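Local structure of prophenoloxidase b (3WKY) at residues 355-358 with 359-363; 71-74 with 75-78; 286-289 with 290-293. The protein probably oxidises monophenols and o-diphenols after activation, being the hemolymph zymogen of a type 3 copper enzyme with a bound dicopper-dioxygen cluster. One frame throughout, in Å; residues are numbered along the deposited sequence.

Interaction 1: residues 355-358 with 359-363; sequences NIHN and LGHDF. With CUO (Cu2-o2 cluster), chain J.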
loop_
_atom_site.group_PDB
_atom_site.type_symbol
_atom_site.label_atom_id
_atom_site.label_comp_id
_atom_site.label_asym_id
_atom_site.label_seq_id
_atom_site.Cartn_x
_atom_site.Cartn_y
_atom_site.Cartn_z
ATOM N N ASN A 355 26.516 13.694 -9.684
ATOM C CA ASN A 355 26.526 14.949 -8.948
ATOM C C ASN A 355 25.517 14.809 -7.808
ATOM O O ASN A 355 24.590 15.619 -7.679
ATOM C CB ASN A 355 26.128 16.095 -9.898
ATOM C CG ASN A 355 26.314 17.483 -9.275
ATOM O OD1 ASN A 355 27.099 17.654 -8.347
ATOM N ND2 ASN A 355 25.579 18.481 -9.795
ATOM N N ILE A 356 25.702 13.774 -6.988
ATOM C CA ILE A 356 24.677 13.359 -6.028
ATOM C C ILE A 356 24.334 14.416 -4.998
ATOM O O ILE A 356 23.174 14.771 -4.818
ATOM C CB ILE A 356 25.086 12.073 -5.281
ATOM C CG1 ILE A 356 25.123 10.884 -6.246
ATOM C CG2 ILE A 356 24.115 11.796 -4.117
ATOM C CD1 ILE A 356 25.961 9.697 -5.692
ATOM N N HIS A 357 25.337 14.912 -4.287
ATOM C CA HIS A 357 25.037 15.793 -3.174
ATOM C C HIS A 357 24.416 17.127 -3.610
ATOM O O HIS A 357 23.433 17.590 -3.002
ATOM C CB HIS A 357 26.272 16.031 -2.301
ATOM C CG HIS A 357 26.237 17.343 -1.598
ATOM N ND1 HIS A 357 26.751 18.493 -2.159
ATOM C CD2 HIS A 357 25.709 17.707 -0.400
ATOM C CE1 HIS A 357 26.547 19.509 -1.338
ATOM N NE2 HIS A 357 25.934 19.056 -0.265
ATOM N N ASN A 358 24.968 17.750 -4.655
ATOM C CA ASN A 358 24.430 19.036 -5.114
ATOM C C ASN A 358 22.998 18.890 -5.617
ATOM O O ASN A 358 22.116 19.698 -5.280
ATOM C CB ASN A 358 25.302 19.658 -6.221
ATOM C CG ASN A 358 26.636 20.172 -5.692
ATOM O OD1 ASN A 358 26.760 20.480 -4.508
ATOM N ND2 ASN A 358 27.635 20.261 -6.567
ATOM N N LEU A 359 22.766 17.877 -6.443
ATOM C CA LEU A 359 21.431 17.717 -7.015
ATOM C C LEU A 359 20.423 17.370 -5.930
ATOM O O LEU A 359 19.268 17.793 -5.992
ATOM C CB LEU A 359 21.413 16.695 -8.148
ATOM C CG LEU A 359 21.791 17.333 -9.491
ATOM C CD1 LEU A 359 22.152 16.272 -10.521
ATOM C CD2 LEU A 359 20.640 18.208 -10.008
ATOM N N GLY A 360 20.871 16.638 -4.918
ATOM C CA GLY A 360 20.006 16.290 -3.801
ATOM C C GLY A 360 19.458 17.529 -3.123
ATOM O O GLY A 360 18.304 17.556 -2.721
ATOM N N HIS A 361 20.288 18.563 -2.973
ATOM C CA HIS A 361 19.791 19.835 -2.443
ATOM C C HIS A 361 18.662 20.387 -3.294
ATOM O O HIS A 361 17.654 20.892 -2.776
ATOM C CB HIS A 361 20.895 20.874 -2.436
ATOM C CG HIS A 361 21.703 20.861 -1.183
ATOM N ND1 HIS A 361 21.383 21.641 -0.096
ATOM C CD2 HIS A 361 22.803 20.153 -0.842
ATOM C CE1 HIS A 361 22.262 21.424 0.869
ATOM N NE2 HIS A 361 23.118 20.520 0.438
ATOM N N ASP A 362 18.851 20.326 -4.603
ATOM C CA ASP A 362 17.846 20.840 -5.519
ATOM C C ASP A 362 16.575 19.978 -5.584
ATOM O O ASP A 362 15.472 20.511 -5.716
ATOM C CB ASP A 362 18.454 21.032 -6.912
ATOM C CG ASP A 362 19.404 22.226 -6.969
ATOM O OD1 ASP A 362 19.296 23.119 -6.097
ATOM O OD2 ASP A 362 20.256 22.271 -7.881
ATOM N N PHE A 363 16.719 18.657 -5.514
ATOM C CA PHE A 363 15.532 17.800 -5.404
ATOM C C PHE A 363 14.728 18.153 -4.155
ATOM O O PHE A 363 13.509 18.262 -4.209
ATOM C CB PHE A 363 15.925 16.326 -5.306
ATOM C CG PHE A 363 16.170 15.645 -6.629
ATOM C CD1 PHE A 363 17.159 16.091 -7.501
ATOM C CD2 PHE A 363 15.437 14.515 -6.976
ATOM C CE1 PHE A 363 17.398 15.434 -8.700
ATOM C CE2 PHE A 363 15.681 13.843 -8.175
ATOM C CZ PHE A 363 16.656 14.307 -9.039
HETATM CU CU1 CUO J . 27.306 22.516 2.751
HETATM CU CU2 CUO J . 24.988 20.170 1.304
HETATM O O1 CUO J . 26.509 21.441 1.267
HETATM O O2 CUO J . 25.222 22.243 1.941
#
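The imidazole rings of His357 and His361, one helical turn apart, converge on copper CU2 of the dicopper-dioxygen cluster with their planes at 77°. The pair is neither stacked nor edge-to-face: NE2 of His357 sits at the edge of the His361 ring near its plane, whereas His361 NE2 meets the His357 ring obliquely, and the ring centroids are 4.8 Å apart. The dioxygen atoms lie at the metal-side edge of His357, close to its plane, and Phe222 meets this ring edge-to-face. Phe72 stacks on the His361 ring, and Trp396 meets that ring edge-to-face.

Different first torsions bring the two rings to the same metal. In His357 CG stands anti to the backbone N (chi1 152°); in His361 it lies beside the backbone N (chi1 -88°). His357 NE2 reaches CU2 at 2.1 Å, and so does His361 NE2 at 2.1 Å, in the HxxxH arrangement of type 3 copper sites, with His397 as the third ligand. The 3.3 Å between His357 NE2 and His361 NE2 reflects their shared copper and is no hydrogen bond. The backbone joins the same pair, His361 N donating to His357 O at 3.3 Å.

At the start of the helix, Leu359 N bonds to Asn355 O at 3.2 Å, while the Asn355 amide crosses the leucine side chain at about a right angle, ND2 lying 4.0 Å from Leu359 CG. Asn355 OD1 takes its stronger bond from Ala344 N and a weak one from Asn358 ND2, so this N-cap residue ties the helix start to the residue that follows helix 334-343.

His357 ND1 bonds to Glu343 O, and His361 ND1 to Met381 O. Held by a backbone carbonyl at ND1, each ring is fixed in rotation and directs NE2 to the metal.

Interaction 2: residues 71-74 with 75-78; sequences AFNK and QHSQ. With CUO (Cu2-o2 cluster), chain J.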
loop_
_atom_site.group_PDB
_atom_site.type_symbol
_atom_site.label_atom_id
_atom_site.label_comp_id
_atom_site.label_asym_id
_atom_site.label_seq_id
_atom_site.Cartn_x
_atom_site.Cartn_y
_atom_site.Cartn_z
ATOM N N ALA A 71 23.125 28.039 -5.221
ATOM C CA ALA A 71 24.519 27.643 -5.210
ATOM C C ALA A 71 24.787 26.224 -5.706
ATOM O O ALA A 71 25.878 25.938 -6.201
ATOM C CB ALA A 71 25.103 27.850 -3.815
ATOM N N PHE A 72 23.800 25.336 -5.593
ATOM C CA PHE A 72 24.023 23.933 -5.950
ATOM C C PHE A 72 23.701 23.665 -7.407
ATOM O O PHE A 72 23.972 22.575 -7.920
ATOM C CB PHE A 72 23.198 23.008 -5.039
ATOM C CG PHE A 72 23.423 23.268 -3.579
ATOM C CD1 PHE A 72 24.531 22.743 -2.936
ATOM C CD2 PHE A 72 22.548 24.078 -2.857
ATOM C CE1 PHE A 72 24.757 23.010 -1.604
ATOM C CE2 PHE A 72 22.771 24.348 -1.522
ATOM C CZ PHE A 72 23.873 23.802 -0.893
ATOM N N ASN A 73 23.121 24.667 -8.061
ATOM C CA ASN A 73 22.728 24.569 -9.458
ATOM C C ASN A 73 23.898 24.925 -10.373
ATOM O O ASN A 73 24.567 25.947 -10.176
ATOM C CB ASN A 73 21.529 25.479 -9.725
ATOM C CG ASN A 73 21.184 25.572 -11.201
ATOM O OD1 ASN A 73 21.726 26.412 -11.928
ATOM N ND2 ASN A 73 20.276 24.711 -11.652
ATOM N N LYS A 74 24.151 24.080 -11.367
ATOM C CA LYS A 74 25.311 24.221 -12.252
ATOM C C LYS A 74 25.372 25.565 -12.984
ATOM O O LYS A 74 26.433 26.180 -13.107
ATOM C CB LYS A 74 25.321 23.082 -13.270
ATOM C CG LYS A 74 26.484 23.117 -14.248
ATOM C CD LYS A 74 26.223 22.190 -15.423
ATOM C CE LYS A 74 27.501 21.883 -16.188
ATOM N NZ LYS A 74 27.218 21.179 -17.472
ATOM N N GLN A 75 24.226 26.007 -13.492
ATOM C CA GLN A 75 24.175 27.259 -14.230
ATOM C C GLN A 75 24.439 28.465 -13.321
ATOM O O GLN A 75 25.186 29.379 -13.696
ATOM C CB GLN A 75 22.838 27.395 -14.973
ATOM C CG GLN A 75 22.691 26.439 -16.158
ATOM C CD GLN A 75 22.087 25.080 -15.793
ATOM O OE1 GLN A 75 21.771 24.803 -14.633
ATOM N NE2 GLN A 75 21.921 24.227 -16.800
ATOM N N HIS A 76 23.855 28.461 -12.127
ATOM C CA HIS A 76 24.080 29.551 -11.182
ATOM C C HIS A 76 25.540 29.590 -10.724
ATOM O O HIS A 76 26.129 30.668 -10.631
ATOM C CB HIS A 76 23.149 29.451 -9.970
ATOM C CG HIS A 76 21.769 29.983 -10.213
ATOM N ND1 HIS A 76 21.162 30.885 -9.365
ATOM C CD2 HIS A 76 20.876 29.745 -11.206
ATOM C CE1 HIS A 76 19.959 31.179 -9.823
ATOM N NE2 HIS A 76 19.756 30.495 -10.936
ATOM N N SER A 77 26.117 28.427 -10.431
ATOM C CA SER A 77 27.506 28.409 -9.991
ATOM C C SER A 77 28.456 28.871 -11.104
ATOM O O SER A 77 29.433 29.565 -10.816
ATOM C CB SER A 77 27.914 27.043 -9.421
ATOM O OG SER A 77 27.744 26.016 -10.373
ATOM N N GLN A 78 28.160 28.520 -12.353
ATOM C CA GLN A 78 29.001 28.954 -13.467
ATOM C C GLN A 78 28.960 30.477 -13.613
ATOM O O GLN A 78 29.953 31.100 -13.988
ATOM C CB GLN A 78 28.583 28.277 -14.779
ATOM C CG GLN A 78 29.555 28.521 -15.945
ATOM C CD GLN A 78 30.931 27.923 -15.696
ATOM O OE1 GLN A 78 31.056 26.746 -15.366
ATOM N NE2 GLN A 78 31.969 28.737 -15.852
HETATM CU CU1 CUO J . 27.306 22.516 2.751
HETATM CU CU2 CUO J . 24.988 20.170 1.304
HETATM O O1 CUO J . 26.509 21.441 1.267
HETATM O O2 CUO J . 25.222 22.243 1.941
#
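Asn73 folds its amide over the start of helix 74-89 as a classic asparagine N-cap, its OD1 accepting from His76 N at 3.0 Å. The donor lies in the carbonyl plane and the bond is nearly straight, with an N-H...O angle of 160°. The geometry follows from CG standing anti to the backbone N (chi1 172°), which turns the amide toward the first helical turn. There OD1 also approaches the imidazole of His76 obliquely, 3.5 Å from its CD2.

The bent chain of Gln75 crosses Asn73 obliquely, the two amide planes 29° apart. Asn73 ND2 donates to Gln75 OE1 at 3.3 Å, a weak and doubtful bond, since Gln75 has two conformers.

Helical bonding takes over at once: Ser77 N reaches Asn73 O at 2.9 Å, and Gln78 N reaches Lys74 O at 3.0 Å. Ser77 points back at the loop, and in one of its two conformers OG lies 3.0 Å from Lys74 O. Tyr208 OH bonds to Ala71 O in the loop and, in that same serine conformer, to Ser77 OG on the helix.

Phe72, just before the cap, leaves the backbone away from residues 75-78, and its ring reaches the copper site. The ring presents an edge to the bound dioxygen, with Phe72 CZ 3.5 Å from O2 of the cluster.

Interaction 3: residues 286-289 with 290-293; sequences IPLV and DSNY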
loop_
_atom_site.group_PDB
_atom_site.type_symbol
_atom_site.label_atom_id
_atom_site.label_comp_id
_atom_site.label_asym_id
_atom_site.label_seq_id
_atom_site.Cartn_x
_atom_site.Cartn_y
_atom_site.Cartn_z
ATOM N N ILE A 286 12.536 23.058 -16.647
ATOM C CA ILE A 286 12.197 23.815 -17.847
ATOM C C ILE A 286 13.503 24.456 -18.292
ATOM O O ILE A 286 14.034 25.305 -17.585
ATOM C CB ILE A 286 11.171 24.915 -17.550
ATOM C CG1 ILE A 286 9.919 24.309 -16.913
ATOM C CG2 ILE A 286 10.824 25.692 -18.840
ATOM C CD1 ILE A 286 8.977 25.335 -16.304
ATOM N N PRO A 287 14.048 24.025 -19.442
ATOM C CA PRO A 287 13.472 23.020 -20.342
ATOM C C PRO A 287 13.632 21.600 -19.812
ATOM O O PRO A 287 14.517 21.334 -18.987
ATOM C CB PRO A 287 14.295 23.192 -21.622
ATOM C CG PRO A 287 15.643 23.616 -21.112
ATOM C CD PRO A 287 15.360 24.501 -19.922
ATOM N N LEU A 288 12.765 20.707 -20.291
ATOM C CA LEU A 288 12.726 19.323 -19.832
ATOM C C LEU A 288 14.063 18.609 -20.016
ATOM O O LEU A 288 14.419 17.734 -19.221
ATOM C CB LEU A 288 11.597 18.572 -20.556
ATOM C CG LEU A 288 11.298 17.116 -20.192
ATOM C CD1 LEU A 288 10.923 16.988 -18.712
ATOM C CD2 LEU A 288 10.177 16.585 -21.081
ATOM N N VAL A 289 14.831 18.990 -21.038
ATOM C CA VAL A 289 16.106 18.313 -21.276
ATOM C C VAL A 289 17.099 18.538 -20.139
ATOM O O VAL A 289 18.086 17.813 -20.026
ATOM C CB VAL A 289 16.760 18.704 -22.625
ATOM C CG1 VAL A 289 15.870 18.282 -23.794
ATOM C CG2 VAL A 289 17.055 20.207 -22.662
ATOM N N ASP A 290 16.839 19.530 -19.290
ATOM C CA ASP A 290 17.722 19.799 -18.149
ATOM C C ASP A 290 17.326 19.060 -16.865
ATOM O O ASP A 290 17.798 19.394 -15.779
ATOM C CB ASP A 290 17.782 21.300 -17.848
ATOM C CG ASP A 290 18.501 22.083 -18.927
ATOM O OD1 ASP A 290 19.043 21.456 -19.861
ATOM O OD2 ASP A 290 18.527 23.328 -18.833
ATOM N N SER A 291 16.483 18.043 -16.995
ATOM C CA SER A 291 15.936 17.337 -15.832
ATOM C C SER A 291 16.883 16.332 -15.193
ATOM O O SER A 291 17.891 15.928 -15.793
ATOM C CB SER A 291 14.651 16.623 -16.251
ATOM O OG SER A 291 13.765 17.576 -16.775
ATOM N N ASN A 292 16.565 15.941 -13.956
ATOM C CA ASN A 292 17.288 14.866 -13.273
ATOM C C ASN A 292 16.291 13.964 -12.551
ATOM O O ASN A 292 15.167 14.396 -12.271
ATOM C CB ASN A 292 18.339 15.412 -12.292
ATOM C CG ASN A 292 19.548 15.990 -13.007
ATOM O OD1 ASN A 292 19.671 17.204 -13.148
ATOM N ND2 ASN A 292 20.435 15.114 -13.485
ATOM N N TYR A 293 16.688 12.720 -12.276
ATOM C CA TYR A 293 15.712 11.703 -11.842
ATOM C C TYR A 293 16.182 10.945 -10.620
ATOM O O TYR A 293 17.379 10.765 -10.430
ATOM C CB TYR A 293 15.442 10.745 -13.002
ATOM C CG TYR A 293 14.955 11.497 -14.224
ATOM C CD1 TYR A 293 15.849 12.100 -15.113
ATOM C CD2 TYR A 293 13.598 11.650 -14.457
ATOM C CE1 TYR A 293 15.376 12.831 -16.224
ATOM C CE2 TYR A 293 13.122 12.365 -15.556
ATOM C CZ TYR A 293 14.015 12.946 -16.435
ATOM O OH TYR A 293 13.509 13.658 -17.516
HETATM O O HOH W 1 17.015 25.106 -16.549
HETATM O O HOH W 2 15.171 14.665 -19.133
HETATM O O HOH W 3 19.955 16.959 -17.380
#
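Two overlapping type I turns, beginning just after a cis peptide bond at Pro287, form this single 3-10 turn in the loop ahead of helix 294-310. Asp290 N closes the first on Pro287 O at 3.0 Å, approaching from above the carbonyl plane. Ser291 N closes the second on Leu288 O at 3.1 Å. The same carbonyl oxygen is gripped again by Ser291 OG, in a short bond of 2.5 Å to Leu288 O. With OG beside its own backbone N (chi1 -57°), the hydroxyl reaches back over the turn and also accepts from Glu285 N. Replacing Ser291 by alanine is likely to cost Glu285 N this acceptor and Leu288 O one of its two donors from the turn.

The side chains of Asp290 and Pro287 cross at a slant, OD2 meeting the CG-CD side of the ring, 3.5 Å from Pro287 CD. At the other end, Tyr293 stacks on Tyr293 of a neighbouring subunit, and Leu288 packs on Trp300 of the same neighbour, so the turn lies at a subunit interface. A water in the plane of the Tyr293 ring, at its edge, donates to Leu288 O at 3.2 Å and lies 2.5 Å from Tyr293 OH.

How the interactions relate
Along the chain the order is interaction 2, then 3, then 1, yet in space all three lie together on one side of the chain's centre. Interactions 1 and 2 have centres 11 Å apart and both reach the copper cluster: the loop before helix 74-89, in the all-alpha domain, packs against helix 356-365 of the copper-containing domain. Interaction 3, about 14 Å from interaction 1 between centres and in that same copper-containing domain, also meets this helix, where Asn292 touches Leu359 and Phe363. Helix 356-365 thus links the metal site, the neighbouring all-alpha region and a loop that makes contacts with other subunits.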